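Long-range contact in SA0254 protein (Staphylococcus aureus subsp. aureus, PDB 2OOI), which is of unknown function but carries a UTRA domain, which in GntR-type transcription regulators usually binds a small effector molecule: residues F106-L111 / P126-H131. Residues are numbered along the deposited sequence; the frame is centred on the assembly and turned at random.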
loop_
_atom_site.group_PDB
_atom_site.type_symbol
_atom_site.label_atom_id
_atom_site.label_comp_id
_atom_site.label_asym_id
_atom_site.label_seq_id
_atom_site.Cartn_x
_atom_site.Cartn_y
_atom_site.Cartn_z
ATOM N N PHE B 106 4.378 -3.365 3.618
ATOM C CA PHE B 106 5.107 -2.756 2.506
ATOM C C PHE B 106 5.828 -1.460 2.813
ATOM O O PHE B 106 5.400 -0.665 3.644
ATOM C CB PHE B 106 4.224 -2.657 1.275
ATOM C CG PHE B 106 3.050 -1.717 1.412
ATOM C CD1 PHE B 106 3.200 -0.345 1.156
ATOM C CD2 PHE B 106 1.772 -2.213 1.683
ATOM C CE1 PHE B 106 2.119 0.521 1.234
ATOM C CE2 PHE B 106 0.683 -1.356 1.781
ATOM C CZ PHE B 106 0.854 0.023 1.538
ATOM N N ASN B 107 6.966 -1.266 2.161
ATOM C CA ASN B 107 7.642 0.019 2.225
ATOM C C ASN B 107 8.306 0.354 0.909
ATOM O O ASN B 107 8.380 -0.479 0.025
ATOM C CB ASN B 107 8.639 0.037 3.359
ATOM C CG ASN B 107 9.688 -1.014 3.207
ATOM O OD1 ASN B 107 10.416 -1.075 2.181
ATOM N ND2 ASN B 107 9.784 -1.862 4.209
ATOM N N VAL B 108 8.755 1.588 0.760
ATOM C CA VAL B 108 9.340 2.044 -0.498
ATOM C C VAL B 108 10.832 2.035 -0.272
ATOM O O VAL B 108 11.269 2.331 0.829
ATOM C CB VAL B 108 8.810 3.458 -0.869
ATOM C CG1 VAL B 108 9.587 4.081 -2.036
ATOM C CG2 VAL B 108 7.352 3.356 -1.165
ATOM N N ASP B 109 11.601 1.672 -1.300
ATOM C CA ASP B 109 13.061 1.555 -1.191
ATOM C C ASP B 109 13.696 1.799 -2.569
ATOM O O ASP B 109 12.983 2.050 -3.558
ATOM C CB ASP B 109 13.434 0.153 -0.674
ATOM C CG ASP B 109 14.857 0.069 -0.056
ATOM O OD1 ASP B 109 15.631 1.057 -0.047
ATOM O OD2 ASP B 109 15.216 -1.033 0.446
ATOM N N LYS B 110 15.030 1.740 -2.610
ATOM C CA LYS B 110 15.796 1.787 -3.829
ATOM C C LYS B 110 16.027 0.377 -4.330
ATOM O O LYS B 110 16.004 -0.544 -3.555
ATOM C CB LYS B 110 17.138 2.419 -3.557
ATOM C CG LYS B 110 17.048 3.832 -3.165
ATOM C CD LYS B 110 18.389 4.538 -3.251
ATOM C CE LYS B 110 18.337 5.858 -2.463
ATOM N NZ LYS B 110 19.500 6.743 -2.751
ATOM N N LEU B 111 16.266 0.226 -5.625
ATOM C CA LEU B 111 16.494 -1.067 -6.234
ATOM C C LEU B 111 17.962 -1.505 -6.145
ATOM O O LEU B 111 18.901 -0.699 -6.211
ATOM C CB LEU B 111 16.117 -1.029 -7.711
ATOM C CG LEU B 111 14.664 -1.132 -8.149
ATOM C CD1 LEU B 111 14.652 -0.722 -9.595
ATOM C CD2 LEU B 111 14.088 -2.534 -7.956
ATOM N N PRO B 126 13.490 3.829 -7.705
ATOM C CA PRO B 126 12.551 3.412 -6.680
ATOM C C PRO B 126 11.834 2.080 -6.947
ATOM O O PRO B 126 11.685 1.657 -8.107
ATOM C CB PRO B 126 11.517 4.547 -6.664
ATOM C CG PRO B 126 12.147 5.693 -7.387
ATOM C CD PRO B 126 13.070 5.061 -8.375
ATOM N N CYS B 127 11.396 1.431 -5.867
ATOM C CA CYS B 127 10.528 0.241 -5.960
ATOM C C CYS B 127 9.594 0.200 -4.756
ATOM O O CYS B 127 9.730 1.021 -3.852
ATOM C CB CYS B 127 11.371 -1.037 -6.001
ATOM S SG CYS B 127 12.537 -1.182 -4.593
ATOM N N LEU B 128 8.648 -0.739 -4.767
ATOM C CA LEU B 128 7.885 -1.133 -3.584
ATOM C C LEU B 128 8.361 -2.511 -3.184
ATOM O O LEU B 128 8.352 -3.430 -4.010
ATOM C CB LEU B 128 6.375 -1.196 -3.883
ATOM C CG LEU B 128 5.425 -1.237 -2.669
ATOM C CD1 LEU B 128 5.516 0.071 -1.906
ATOM C CD2 LEU B 128 3.975 -1.492 -3.054
ATOM N N ARG B 129 8.794 -2.657 -1.939
ATOM C CA ARG B 129 9.115 -3.971 -1.357
ATOM C C ARG B 129 7.898 -4.358 -0.519
ATOM O O ARG B 129 7.537 -3.662 0.429
ATOM C CB ARG B 129 10.388 -3.966 -0.503
ATOM C CG ARG B 129 11.418 -2.949 -0.903
ATOM C CD ARG B 129 12.836 -3.263 -0.450
ATOM N NE ARG B 129 13.375 -4.192 -1.434
ATOM C CZ ARG B 129 14.379 -3.977 -2.288
ATOM N NH1 ARG B 129 15.124 -2.881 -2.314
ATOM N NH2 ARG B 129 14.654 -4.924 -3.131
ATOM N N TYR B 130 7.270 -5.460 -0.896
ATOM C CA TYR B 130 5.984 -5.886 -0.377
ATOM C C TYR B 130 6.161 -7.311 0.140
ATOM O O TYR B 130 6.818 -8.121 -0.501
ATOM C CB TYR B 130 5.031 -5.823 -1.552
ATOM C CG TYR B 130 3.609 -6.289 -1.403
ATOM C CD1 TYR B 130 2.554 -5.372 -1.351
ATOM C CD2 TYR B 130 3.298 -7.654 -1.432
ATOM C CE1 TYR B 130 1.229 -5.798 -1.289
ATOM C CE2 TYR B 130 1.971 -8.095 -1.381
ATOM C CZ TYR B 130 0.951 -7.163 -1.308
ATOM O OH TYR B 130 -0.358 -7.617 -1.262
ATOM N N HIS B 131 5.656 -7.595 1.334
ATOM C CA HIS B 131 5.793 -8.929 1.933
ATOM C C HIS B 131 4.428 -9.422 2.301
ATOM O O HIS B 131 3.646 -8.677 2.852
ATOM C CB HIS B 131 6.675 -8.950 3.191
ATOM C CG HIS B 131 6.885 -10.333 3.730
ATOM N ND1 HIS B 131 7.984 -11.100 3.401
ATOM C CD2 HIS B 131 6.094 -11.124 4.497
ATOM C CE1 HIS B 131 7.882 -12.284 3.978
ATOM N NE2 HIS B 131 6.740 -12.327 4.640
#
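Asn107 and Arg129 form one hydrogen-bonded pair, and Asp109 and Cys127 the next, in an antiparallel pairing of strands 99-110 and 126-136 of the UTRA domain; within one chain, strand 99-110 is the outermost of a six-stranded sheet. Asn107 N gives a hydrogen bond to Arg129 O (3.0 Å), and Arg129 N returns one to Asn107 O. In the second pair Cys127 N reaches Asp109 O at 2.9 Å, whereas the return bond, from Asp109 N to Cys127 O, is longer.

On the face bearing Phe106, Val108, Leu128 and Tyr130 the contact is apolar. Leu128 CD1 lies 3.9 Å from CD1 of the Phe106 ring and also meets Val108 CG2. The first torsion of Leu128 sets CG anti to the backbone N (chi1 -165°), and from there the CD1 branch comes close to Asn107 O as well.

The other face carries the long side chain of Arg129, whose CD packs 3.5 Å from Asp109 CB. A bend at chi3 (82°) turns the guanidinium toward the end of strand 99-110, where NH1 makes a weak hydrogen bond, part of a salt bridge, to Asp109 OD2 at 3.3 Å. The carboxylate and guanidinium planes stand 77° apart, far from a flat two-pronged pairing; NH2 is bound in a salt bridge to Glu115. The carboxylate is in turn steadied within its own strand, since Lys110 N donates to Asp109 OD1 (2.7 Å).

Farther out, the Phe106 ring meets Phe106 and Phe156 of the second subunit, and Phe106 and Asn107 pair with a strand of that subunit, so the sheet continues across the dimer interface. Cys127 SG lies against one face of the Arg129 guanidinium, 3.8 Å from its plane and offset toward the rim, while Cys127 CB touches Leu111 CD2 at 3.7 Å.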